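Local coordinates for SH2 domain-containing protein 3C (Homo sapiens, PDB 3T6G) that acts as a signalling adapter in cell adhesion and migration, its closed Cdc25-homology domain, incapable of canonical nucleotide exchange, serving to bind BCAR1, at residues A[63-71]-A[78-86]. The protein carries 2 engineered substitutions. Residues are numbered along the deposited sequence; the frame is centred on the assembly and turned at random.
Sequences LVARILGVT and MGVRWGMEL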
# COMPACT_ATOMS: atom_id res chain seq x y z
N LEU A 63 -2.89 -9.69 9.69
CA LEU A 63 -1.94 -10.79 9.84
C LEU A 63 -0.94 -10.71 8.69
O LEU A 63 0.26 -10.89 8.89
CB LEU A 63 -2.66 -12.15 9.85
CG LEU A 63 -3.25 -12.61 11.20
CD1 LEU A 63 -4.28 -13.75 11.10
CD2 LEU A 63 -2.13 -13.04 12.17
N VAL A 64 -1.44 -10.41 7.49
CA VAL A 64 -0.62 -10.42 6.29
C VAL A 64 0.32 -9.23 6.32
O VAL A 64 1.47 -9.32 5.90
CB VAL A 64 -1.48 -10.31 5.02
CG1 VAL A 64 -0.61 -9.97 3.80
CG2 VAL A 64 -2.26 -11.62 4.78
N ALA A 65 -0.19 -8.12 6.83
CA ALA A 65 0.59 -6.90 6.88
C ALA A 65 1.54 -6.87 8.07
O ALA A 65 2.21 -5.87 8.30
CB ALA A 65 -0.35 -5.71 6.97
N ARG A 66 1.55 -7.94 8.86
CA ARG A 66 2.33 -7.97 10.10
C ARG A 66 2.02 -6.83 11.04
O ARG A 66 2.92 -6.18 11.55
CB ARG A 66 3.84 -8.04 9.81
CG ARG A 66 4.08 -9.18 8.84
CD ARG A 66 5.49 -9.35 8.51
NE ARG A 66 5.59 -9.98 7.21
CZ ARG A 66 6.73 -10.30 6.63
NH1 ARG A 66 7.88 -10.04 7.26
NH2 ARG A 66 6.73 -10.87 5.43
N ILE A 67 0.73 -6.61 11.27
CA ILE A 67 0.26 -5.78 12.37
C ILE A 67 -0.15 -6.68 13.55
O ILE A 67 -0.09 -6.27 14.71
CB ILE A 67 -0.92 -4.88 11.90
CG1 ILE A 67 -0.38 -3.80 10.97
CG2 ILE A 67 -1.67 -4.24 13.09
CD1 ILE A 67 -1.45 -3.08 10.18
N LEU A 68 -0.57 -7.91 13.23
CA LEU A 68 -0.90 -8.90 14.25
C LEU A 68 -0.18 -10.20 13.95
O LEU A 68 0.26 -10.42 12.82
CB LEU A 68 -2.41 -9.22 14.27
CG LEU A 68 -3.46 -8.21 14.75
CD1 LEU A 68 -4.83 -8.76 14.40
CD2 LEU A 68 -3.36 -7.91 16.23
N GLY A 69 -0.12 -11.08 14.95
CA GLY A 69 0.49 -12.39 14.80
C GLY A 69 1.99 -12.32 14.58
O GLY A 69 2.58 -13.20 13.94
N VAL A 70 2.63 -11.27 15.10
CA VAL A 70 4.08 -11.11 14.91
C VAL A 70 4.90 -11.63 16.09
O VAL A 70 4.92 -11.02 17.15
CB VAL A 70 4.48 -9.63 14.71
CG1 VAL A 70 5.95 -9.54 14.45
CG2 VAL A 70 3.69 -8.99 13.57
N THR A 71 5.60 -12.74 15.89
CA THR A 71 6.52 -13.24 16.92
C THR A 71 7.84 -12.45 17.01
O THR A 71 8.17 -11.67 16.12
CB THR A 71 6.87 -14.69 16.65
OG1 THR A 71 7.55 -14.76 15.39
CG2 THR A 71 5.60 -15.56 16.62
N MET A 78 13.09 -9.75 10.29
CA MET A 78 12.69 -8.55 9.55
C MET A 78 13.68 -7.44 9.81
O MET A 78 13.92 -6.61 8.94
CB MET A 78 11.31 -8.03 9.99
CG MET A 78 10.16 -8.96 9.74
SD MET A 78 8.56 -8.14 9.69
CE MET A 78 8.30 -7.50 11.34
N GLY A 79 14.23 -7.42 11.03
CA GLY A 79 15.08 -6.33 11.50
C GLY A 79 14.27 -5.25 12.20
O GLY A 79 14.84 -4.37 12.86
N VAL A 80 12.93 -5.32 12.07
CA VAL A 80 12.05 -4.32 12.66
C VAL A 80 10.89 -4.98 13.40
O VAL A 80 10.56 -6.14 13.14
CB VAL A 80 11.49 -3.37 11.58
CG1 VAL A 80 12.62 -2.69 10.84
CG2 VAL A 80 10.66 -4.12 10.59
N ARG A 81 10.27 -4.25 14.33
CA ARG A 81 9.12 -4.77 15.05
C ARG A 81 7.87 -5.01 14.18
O ARG A 81 7.25 -6.06 14.28
CB ARG A 81 8.77 -3.86 16.23
CG ARG A 81 9.67 -4.05 17.43
CD ARG A 81 9.29 -3.14 18.58
NE ARG A 81 9.89 -3.58 19.84
CZ ARG A 81 11.19 -3.49 20.14
NH1 ARG A 81 12.05 -2.98 19.27
NH2 ARG A 81 11.63 -3.93 21.32
N TRP A 82 7.52 -4.06 13.33
CA TRP A 82 6.21 -4.08 12.65
C TRP A 82 6.27 -4.01 11.12
O TRP A 82 7.15 -3.36 10.55
CB TRP A 82 5.39 -2.91 13.16
CG TRP A 82 5.25 -2.94 14.64
CD1 TRP A 82 5.69 -2.00 15.54
CD2 TRP A 82 4.63 -3.97 15.42
NE1 TRP A 82 5.38 -2.38 16.82
CE2 TRP A 82 4.73 -3.59 16.78
CE3 TRP A 82 3.99 -5.18 15.10
CZ2 TRP A 82 4.22 -4.37 17.82
CZ3 TRP A 82 3.47 -5.95 16.13
CH2 TRP A 82 3.60 -5.55 17.47
N GLY A 83 5.34 -4.68 10.47
CA GLY A 83 5.25 -4.67 9.01
C GLY A 83 5.07 -3.26 8.47
O GLY A 83 5.46 -2.96 7.34
N MET A 84 4.49 -2.38 9.27
CA MET A 84 4.30 -1.02 8.83
C MET A 84 5.64 -0.38 8.61
O MET A 84 5.83 0.36 7.63
CB MET A 84 3.48 -0.20 9.85
CG MET A 84 1.97 -0.51 9.87
SD MET A 84 1.12 -0.37 8.27
CE MET A 84 1.26 -2.03 7.67
N GLU A 85 6.57 -0.66 9.52
CA GLU A 85 7.94 -0.17 9.41
C GLU A 85 8.64 -0.88 8.26
O GLU A 85 9.29 -0.24 7.44
CB GLU A 85 8.70 -0.39 10.71
CG GLU A 85 10.16 -0.03 10.63
CD GLU A 85 10.72 0.35 11.99
OE1 GLU A 85 9.97 0.22 12.98
OE2 GLU A 85 11.90 0.78 12.07
N LEU A 86 8.44 -2.18 8.18
CA LEU A 86 9.11 -2.97 7.15
C LEU A 86 8.83 -2.46 5.74
O LEU A 86 9.71 -2.53 4.88
CB LEU A 86 8.74 -4.46 7.25
CG LEU A 86 9.48 -5.28 6.17
CD1 LEU A 86 10.99 -5.16 6.38
CD2 LEU A 86 9.08 -6.75 6.12
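Arg66 and Gly83 bring two chain turns of the Cdc25-homology (Ras-GEF) domain together, the Schellman motif that ends helix 50-64 and the N-terminal turn of helix 83-86, and they illustrate how a residue without a side chain makes the hollow for its partner. The CA atoms of the pair lie 4.5 Å apart. Gly83 N donates to Arg66 O at 3.0 Å, while Gly83 CA approaches Ala65 O in a C-H...O contact; a CB on the glycine would collide with Ala65 O and Arg66 CB. Three bumps flank this close approach of the backbones. On one flank Met84, folded at chi2 and chi3, sets its CE methyl into the notch formed by Ile67 CD1, 3.8 Å away, and Ala65 CB. On another, Val70 leans CG2 obliquely against the CE3-CZ3 side of the Trp82 benzo ring, 4.0 Å from CZ3, and the indole also stacks with His257. The third is the Arg66 side chain, which sets off beside its own backbone N (chi1 -51°) and then runs extended past Met78 in the opposite direction, Arg66 CD resting on Met78 SD. Its guanidinium meets Leu86 CD2 obliquely, and NH1 also forms a salt bridge with Glu11. With an alanine here, Glu11 would probably lose its cationic mate and a gap would open beside Met78 SD and Leu86 CD2. At the guanidinium edge, near its plane, Arg66 NH1 makes a weak hydrogen bond to Met78 SD, 3.2 Å away.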